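PDB 7CLU: methyltransferase domain-containing protein from Serratia marcescens, which transfers a methyl group from S-adenosyl-L-methionine to an oxygen of its substrate in the prodigiosin synthetic pathway. Local coordinates for residues 227-232 with 256-261; 240-246 with 270-276; 310-314 with 333-337. One frame throughout, in Å; residues are numbered along the deposited sequence.

From the N terminus, the first contact to open is interaction 1, whose chain runs from 227-232 past strand 239-243 to helix 251-264. Interaction 2 opens inside that loop, at 240-246, and closes beyond it, at 270-276. These two therefore cross: their segments alternate along the chain. Interaction 3 follows in series, closing a loop that contains strand 322-326 and joins helix 307-316 to strand 332-337. The contacts touch one another within the Rossmann-like domain. L258 of the helix in interaction 1 packs on F271 of interaction 2 and F314 of interaction 3. Strands 270-275 and 332-337 are neighbours in one sheet, so interactions 2 and 3 share it.

Interaction 1: 227-232 with 256-261; sequences VISGDL and TILRNI
N260 on helix 251-264 reaches across to the carbonyl oxygen of V227, in the turn 227-230. This turn follows strand 221-224 in the Rossmann-like domain. The N260 side chain can be followed outward from its CB, which lies 3.7 Å from G230 CA and also packs near the carbonyl oxygen of V227. CG stands beside the backbone N of N260 (chi1 -79°), which directs the amide at the turn. CG is 3.5 Å from G230 CA. There the flat amide lies close against the backbone of G230, whose positive phi turns the chain. At the tip the two amide atoms part ways. OD1 accepts a hydrogen bond from R263, further along the same helix. ND2 donates to V227 O at 2.8 Å in a nearly straight bond (170° at the hydrogen). V227 O lies close to the amide plane, while ND2 is tilted 27° from the carbonyl plane of V227. I228 O is also near, 2.7 Å from ND2.

Water 1 adds a second polar link by donating to both G230 O and N260 O. Apolar contacts flank the amide. I228 CD1 meets I257 CG1 at 3.8 Å, and L232 CD1 meets I261 CG1 at 3.9 Å. V227 belongs to the S-adenosyl-L-homocysteine site, and D226 OD1 of that site accepts bonds from the backbone N of I228 and S229. The chemistry implies that the buried amide of N260, bonded at both ends, is fixed in its rotation and holds a cofactor-binding turn to the helix.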
# COMPACT_ATOMS: atom_id res chain seq x y z
N VAL A 227 -31.31 6.87 12.20
CA VAL A 227 -31.56 5.47 11.86
C VAL A 227 -31.24 4.54 13.01
O VAL A 227 -31.79 3.43 13.08
CB VAL A 227 -30.76 5.04 10.61
CG1 VAL A 227 -31.44 5.51 9.38
CG2 VAL A 227 -29.32 5.54 10.70
N ILE A 228 -30.32 4.92 13.90
CA ILE A 228 -29.95 4.02 15.00
C ILE A 228 -31.07 3.95 16.03
O ILE A 228 -31.59 2.87 16.33
CB ILE A 228 -28.62 4.44 15.64
CG1 ILE A 228 -27.48 4.31 14.63
CG2 ILE A 228 -28.36 3.62 16.90
CD1 ILE A 228 -27.43 2.96 13.93
N SER A 229 -31.45 5.09 16.59
CA SER A 229 -32.55 5.07 17.54
C SER A 229 -33.87 4.78 16.85
O SER A 229 -34.84 4.42 17.53
CB SER A 229 -32.65 6.39 18.32
OG SER A 229 -32.91 7.49 17.48
N GLY A 230 -33.94 4.93 15.53
CA GLY A 230 -35.16 4.62 14.81
C GLY A 230 -36.15 5.75 14.74
O GLY A 230 -37.27 5.55 14.27
N ASP A 231 -35.77 6.94 15.21
CA ASP A 231 -36.59 8.14 15.12
C ASP A 231 -36.51 8.65 13.68
O ASP A 231 -35.64 9.43 13.32
CB ASP A 231 -36.08 9.15 16.14
CG ASP A 231 -36.72 10.50 15.98
OD1 ASP A 231 -37.92 10.55 15.60
OD2 ASP A 231 -36.03 11.51 16.24
N LEU A 232 -37.45 8.20 12.85
CA LEU A 232 -37.41 8.40 11.41
C LEU A 232 -38.75 8.96 10.93
O LEU A 232 -39.69 8.19 10.68
CB LEU A 232 -37.09 7.10 10.69
CG LEU A 232 -35.70 6.55 10.99
CD1 LEU A 232 -35.57 5.09 10.59
CD2 LEU A 232 -34.63 7.42 10.31
N THR A 256 -30.93 -3.97 12.95
CA THR A 256 -31.62 -2.94 13.72
C THR A 256 -31.97 -1.74 12.84
O THR A 256 -33.10 -1.24 12.86
CB THR A 256 -30.75 -2.50 14.90
OG1 THR A 256 -30.60 -3.58 15.82
CG2 THR A 256 -31.37 -1.31 15.59
N ILE A 257 -30.99 -1.27 12.06
CA ILE A 257 -31.23 -0.17 11.11
C ILE A 257 -32.38 -0.52 10.17
O ILE A 257 -33.28 0.29 9.94
CB ILE A 257 -29.94 0.13 10.33
CG1 ILE A 257 -28.90 0.80 11.22
CG2 ILE A 257 -30.26 0.97 9.13
CD1 ILE A 257 -27.47 0.58 10.77
N LEU A 258 -32.34 -1.73 9.60
CA LEU A 258 -33.32 -2.11 8.60
C LEU A 258 -34.71 -2.27 9.22
O LEU A 258 -35.72 -1.88 8.61
CB LEU A 258 -32.91 -3.41 7.92
CG LEU A 258 -31.71 -3.42 6.95
CD1 LEU A 258 -31.36 -4.86 6.64
CD2 LEU A 258 -32.04 -2.66 5.66
N ARG A 259 -34.77 -2.85 10.41
CA ARG A 259 -36.03 -2.93 11.13
C ARG A 259 -36.52 -1.53 11.50
O ARG A 259 -37.72 -1.25 11.45
CB ARG A 259 -35.87 -3.81 12.38
CG ARG A 259 -35.80 -5.30 12.08
CD ARG A 259 -36.16 -6.15 13.31
NE ARG A 259 -35.12 -6.10 14.32
CZ ARG A 259 -34.25 -7.08 14.56
NH1 ARG A 259 -34.33 -8.20 13.84
NH2 ARG A 259 -33.32 -6.95 15.50
N ASN A 260 -35.60 -0.64 11.87
CA ASN A 260 -36.00 0.73 12.21
C ASN A 260 -36.62 1.44 11.02
O ASN A 260 -37.65 2.12 11.16
CB ASN A 260 -34.80 1.52 12.74
CG ASN A 260 -34.48 1.21 14.19
OD1 ASN A 260 -35.26 0.55 14.88
ND2 ASN A 260 -33.32 1.68 14.66
N ILE A 261 -36.01 1.30 9.84
CA ILE A 261 -36.58 1.90 8.63
C ILE A 261 -37.89 1.23 8.26
O ILE A 261 -38.86 1.90 7.89
CB ILE A 261 -35.57 1.83 7.48
CG1 ILE A 261 -34.35 2.71 7.79
CG2 ILE A 261 -36.26 2.24 6.18
CD1 ILE A 261 -33.23 2.61 6.78
O HOH W 1 -38.51 3.35 13.42

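Interaction 2: 240-246 with 270-276; sequences IHLGWML and RFIASET
I240 to G243 pair in parallel with F271 to S274, as neighbouring strands of a beta-alpha-beta unit in the Rossmann-like methyltransferase fold. The side chains alternate between the two faces of the sheet. H241 carries its ring over to the next strand, with CG anti to the backbone N (chi1 172°). Its NE2 meets S274 OG, near the ring plane, at 2.6 Å, and either atom could donate. ND1 is hydrogen-bonded to D174, so both ring nitrogens are engaged. S274 OG also bonds R331, a residue of the S-adenosyl-L-homocysteine site. On the other face, F271 swings toward L242, with CZ 3.6 Å from L242 CB, which lies at the ring edge. I240 CG2 touches the same ring at CD1.

At the end of strand 270-275, E275 bends at chi2 (-82°) and turns its carboxylate toward the 244-246 turn. OE2 accepts a hydrogen bond from the backbone N of L246 at 2.9 Å, on its syn side but 29° out of the carboxylate plane. OE1 accepts one from the backbone N of H247, the predicted proton acceptor. E275 thus grips the backbone leading into that residue. Water 2 donates to E275 OE2 at 2.5 Å and to L242 O at 2.7 Å.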
# COMPACT_ATOMS: atom_id res chain seq x y z
N ILE A 240 -37.59 5.10 -0.19
CA ILE A 240 -36.56 5.45 0.78
C ILE A 240 -35.26 4.79 0.37
O ILE A 240 -35.24 3.60 0.01
CB ILE A 240 -36.94 5.01 2.21
CG1 ILE A 240 -38.31 5.58 2.61
CG2 ILE A 240 -35.89 5.46 3.21
CD1 ILE A 240 -38.25 7.01 2.99
N HIS A 241 -34.16 5.53 0.46
CA HIS A 241 -32.86 5.04 0.02
C HIS A 241 -31.83 5.27 1.11
O HIS A 241 -31.82 6.32 1.76
CB HIS A 241 -32.37 5.74 -1.28
CG HIS A 241 -30.96 5.38 -1.64
ND1 HIS A 241 -29.91 6.28 -1.57
CD2 HIS A 241 -30.41 4.20 -2.02
CE1 HIS A 241 -28.79 5.68 -1.94
NE2 HIS A 241 -29.07 4.41 -2.20
N LEU A 242 -30.97 4.28 1.29
CA LEU A 242 -29.88 4.33 2.26
C LEU A 242 -28.61 4.05 1.47
O LEU A 242 -28.41 2.94 0.97
CB LEU A 242 -30.08 3.33 3.39
CG LEU A 242 -29.00 3.27 4.49
CD1 LEU A 242 -28.98 4.57 5.26
CD2 LEU A 242 -29.26 2.11 5.42
N GLY A 243 -27.76 5.07 1.33
CA GLY A 243 -26.62 4.96 0.44
C GLY A 243 -25.34 4.44 1.08
O GLY A 243 -24.67 5.18 1.80
N TRP A 244 -25.03 3.16 0.86
CA TRP A 244 -23.72 2.58 1.18
C TRP A 244 -23.36 2.72 2.66
O TRP A 244 -22.23 3.06 3.01
CB TRP A 244 -22.64 3.18 0.28
CG TRP A 244 -21.51 2.25 -0.01
CD1 TRP A 244 -21.48 0.90 0.21
CD2 TRP A 244 -20.24 2.60 -0.55
NE1 TRP A 244 -20.27 0.39 -0.18
CE2 TRP A 244 -19.49 1.42 -0.65
CE3 TRP A 244 -19.67 3.81 -0.97
CZ2 TRP A 244 -18.18 1.40 -1.14
CZ3 TRP A 244 -18.36 3.79 -1.48
CH2 TRP A 244 -17.64 2.59 -1.56
N MET A 245 -24.33 2.42 3.53
CA MET A 245 -24.14 2.54 4.98
C MET A 245 -24.13 1.21 5.71
O MET A 245 -23.53 1.10 6.78
CB MET A 245 -25.23 3.44 5.59
CG MET A 245 -25.11 3.63 7.13
SD MET A 245 -26.37 4.68 7.90
CE MET A 245 -26.14 6.16 6.92
N LEU A 246 -24.79 0.18 5.17
CA LEU A 246 -24.97 -1.05 5.92
C LEU A 246 -23.62 -1.67 6.25
O LEU A 246 -23.39 -2.13 7.39
CB LEU A 246 -25.83 -2.03 5.14
CG LEU A 246 -27.27 -1.57 4.86
CD1 LEU A 246 -28.03 -2.55 3.96
CD2 LEU A 246 -28.03 -1.35 6.17
N ARG A 270 -41.48 1.44 -0.63
CA ARG A 270 -40.31 0.75 -1.14
C ARG A 270 -39.05 1.29 -0.47
O ARG A 270 -38.93 2.49 -0.21
CB ARG A 270 -40.19 0.92 -2.65
CG ARG A 270 -39.03 0.15 -3.29
CD ARG A 270 -39.14 0.17 -4.81
NE ARG A 270 -40.17 -0.74 -5.27
CZ ARG A 270 -40.61 -0.84 -6.53
NH1 ARG A 270 -40.10 -0.06 -7.49
NH2 ARG A 270 -41.56 -1.72 -6.82
N PHE A 271 -38.10 0.40 -0.18
CA PHE A 271 -36.82 0.79 0.40
C PHE A 271 -35.70 0.20 -0.44
O PHE A 271 -35.76 -0.95 -0.87
CB PHE A 271 -36.69 0.34 1.86
CG PHE A 271 -35.29 0.50 2.40
CD1 PHE A 271 -34.77 1.75 2.67
CD2 PHE A 271 -34.49 -0.61 2.62
CE1 PHE A 271 -33.48 1.90 3.15
CE2 PHE A 271 -33.21 -0.46 3.09
CZ PHE A 271 -32.71 0.80 3.35
N ILE A 272 -34.68 1.02 -0.70
CA ILE A 272 -33.52 0.59 -1.46
C ILE A 272 -32.27 0.93 -0.66
O ILE A 272 -32.09 2.07 -0.24
CB ILE A 272 -33.44 1.28 -2.83
CG1 ILE A 272 -34.72 1.06 -3.65
CG2 ILE A 272 -32.19 0.81 -3.55
CD1 ILE A 272 -34.67 1.70 -5.08
N ALA A 273 -31.39 -0.05 -0.47
CA ALA A 273 -30.04 0.20 0.00
C ALA A 273 -29.09 -0.00 -1.16
O ALA A 273 -29.15 -1.04 -1.82
CB ALA A 273 -29.67 -0.75 1.14
N SER A 274 -28.21 0.97 -1.41
CA SER A 274 -27.15 0.78 -2.40
C SER A 274 -25.89 0.31 -1.67
O SER A 274 -25.48 0.93 -0.69
CB SER A 274 -26.88 2.06 -3.21
OG SER A 274 -26.74 3.23 -2.42
N GLU A 275 -25.33 -0.81 -2.12
CA GLU A 275 -24.13 -1.37 -1.50
C GLU A 275 -23.23 -1.90 -2.61
O GLU A 275 -23.60 -1.90 -3.79
CB GLU A 275 -24.45 -2.50 -0.50
CG GLU A 275 -25.34 -2.11 0.67
CD GLU A 275 -24.58 -1.42 1.77
OE1 GLU A 275 -23.45 -1.87 2.09
OE2 GLU A 275 -25.11 -0.42 2.32
N THR A 276 -22.03 -2.33 -2.21
CA THR A 276 -21.06 -2.97 -3.10
C THR A 276 -20.85 -4.39 -2.58
O THR A 276 -19.88 -4.65 -1.85
CB THR A 276 -19.73 -2.22 -3.16
OG1 THR A 276 -19.16 -2.14 -1.84
CG2 THR A 276 -19.91 -0.83 -3.74
O HOH W 2 -26.85 1.32 2.54
O HOH W 3 -21.26 -2.29 0.62

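Interaction 3: 310-314 with 333-337; sequences YLDRF and LIVGE
Y310 begins the contact: its CB, CG and CD2 meet I334 CD1, which comes obliquely to the ring. Its CG lies anti to its own carbonyl carbon (chi1 -76°). The ring therefore passes the isoleucine instead of pointing straight at the strand. CD2 comes to 3.6 Å from I334 CD1, and the two side chains cross at about a right angle. The ring continues past I334 to L246 and to H247, the predicted proton acceptor, and the Y310 side chain packs on both.

L311 is next and touches more lightly. Its CD2 is 4.2 Å from I334 CG2. L311 also packs on A322 and I324 of strand 322-326. Helix 307-316 thus lies against the last two strands of the sheet, which run antiparallel to each other. Strand 332-337 is inserted between 270-275 and 322-326 and runs antiparallel to both, as in the class I methyltransferase fold. The axes of segments 310-314 and 333-337 approach to 9.1 Å and run 22° apart, in nearly the same direction.

One turn after Y310, F314 brings its ring flat onto I334. The CG2 methyl sits over the ring centre, 3.5 Å from the centroid and only 11° off the normal, a CH-pi contact. The ring reaches on to the strand backbone, where F314 CZ is 3.4 Å from I334 O. G336 N lies near the ring plane, 3.8 Å from F314 CE2. The F314 ring also meets those of F271 and F319.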
# COMPACT_ATOMS: atom_id res chain seq x y z
N TYR A 310 -27.41 -9.85 2.06
CA TYR A 310 -28.24 -8.66 2.20
C TYR A 310 -29.72 -9.00 2.02
O TYR A 310 -30.57 -8.49 2.75
CB TYR A 310 -27.81 -7.59 1.21
CG TYR A 310 -26.53 -6.85 1.57
CD1 TYR A 310 -26.36 -6.27 2.83
CD2 TYR A 310 -25.51 -6.68 0.63
CE1 TYR A 310 -25.18 -5.58 3.17
CE2 TYR A 310 -24.34 -5.99 0.94
CZ TYR A 310 -24.19 -5.44 2.20
OH TYR A 310 -23.02 -4.76 2.48
N LEU A 311 -30.04 -9.86 1.05
CA LEU A 311 -31.42 -10.29 0.88
C LEU A 311 -31.95 -10.92 2.16
O LEU A 311 -33.06 -10.59 2.61
CB LEU A 311 -31.54 -11.28 -0.28
CG LEU A 311 -31.34 -10.71 -1.68
CD1 LEU A 311 -31.48 -11.79 -2.75
CD2 LEU A 311 -32.32 -9.58 -1.94
N ASP A 312 -31.15 -11.80 2.79
CA ASP A 312 -31.57 -12.45 4.03
C ASP A 312 -31.86 -11.42 5.11
O ASP A 312 -32.84 -11.56 5.86
CB ASP A 312 -30.49 -13.42 4.51
CG ASP A 312 -30.29 -14.61 3.57
OD1 ASP A 312 -31.20 -14.89 2.76
OD2 ASP A 312 -29.23 -15.26 3.65
N ARG A 313 -31.03 -10.38 5.21
CA ARG A 313 -31.25 -9.37 6.24
C ARG A 313 -32.48 -8.52 5.94
O ARG A 313 -33.20 -8.13 6.87
CB ARG A 313 -30.00 -8.49 6.39
CG ARG A 313 -28.88 -9.21 7.08
CD ARG A 313 -27.58 -8.42 7.22
NE ARG A 313 -26.48 -9.38 7.35
CZ ARG A 313 -25.30 -9.23 6.78
NH1 ARG A 313 -25.05 -8.14 6.06
NH2 ARG A 313 -24.38 -10.17 6.93
N PHE A 314 -32.73 -8.21 4.66
CA PHE A 314 -33.97 -7.53 4.30
C PHE A 314 -35.18 -8.32 4.78
O PHE A 314 -36.08 -7.78 5.43
CB PHE A 314 -34.03 -7.29 2.79
CG PHE A 314 -33.51 -5.94 2.35
CD1 PHE A 314 -32.25 -5.50 2.76
CD2 PHE A 314 -34.27 -5.12 1.53
CE1 PHE A 314 -31.76 -4.25 2.35
CE2 PHE A 314 -33.80 -3.88 1.11
CZ PHE A 314 -32.54 -3.44 1.51
N LEU A 333 -28.23 -2.41 -6.10
CA LEU A 333 -29.41 -2.01 -5.34
C LEU A 333 -30.02 -3.24 -4.68
O LEU A 333 -30.26 -4.26 -5.33
CB LEU A 333 -30.44 -1.32 -6.25
CG LEU A 333 -30.05 -0.04 -7.00
CD1 LEU A 333 -31.28 0.58 -7.65
CD2 LEU A 333 -29.31 0.99 -6.12
N ILE A 334 -30.25 -3.14 -3.37
CA ILE A 334 -31.03 -4.14 -2.66
C ILE A 334 -32.37 -3.49 -2.33
O ILE A 334 -32.40 -2.41 -1.74
CB ILE A 334 -30.29 -4.65 -1.41
CG1 ILE A 334 -28.93 -5.22 -1.82
CG2 ILE A 334 -31.07 -5.75 -0.77
CD1 ILE A 334 -27.75 -4.55 -1.14
N VAL A 335 -33.46 -4.12 -2.77
CA VAL A 335 -34.77 -3.50 -2.84
C VAL A 335 -35.78 -4.38 -2.12
O VAL A 335 -35.75 -5.61 -2.26
CB VAL A 335 -35.21 -3.29 -4.31
CG1 VAL A 335 -36.57 -2.60 -4.39
CG2 VAL A 335 -34.14 -2.53 -5.08
N GLY A 336 -36.70 -3.76 -1.38
CA GLY A 336 -37.77 -4.49 -0.72
C GLY A 336 -38.95 -3.59 -0.46
O GLY A 336 -38.83 -2.35 -0.50
N GLU A 337 -40.10 -4.21 -0.20
CA GLU A 337 -41.33 -3.47 0.04
C GLU A 337 -41.92 -3.82 1.41
O GLU A 337 -41.65 -4.88 1.98
CB GLU A 337 -42.38 -3.74 -1.05
CG GLU A 337 -42.13 -3.00 -2.35
CD GLU A 337 -41.45 -3.88 -3.36
OE1 GLU A 337 -41.66 -5.11 -3.30
OE2 GLU A 337 -40.72 -3.34 -4.22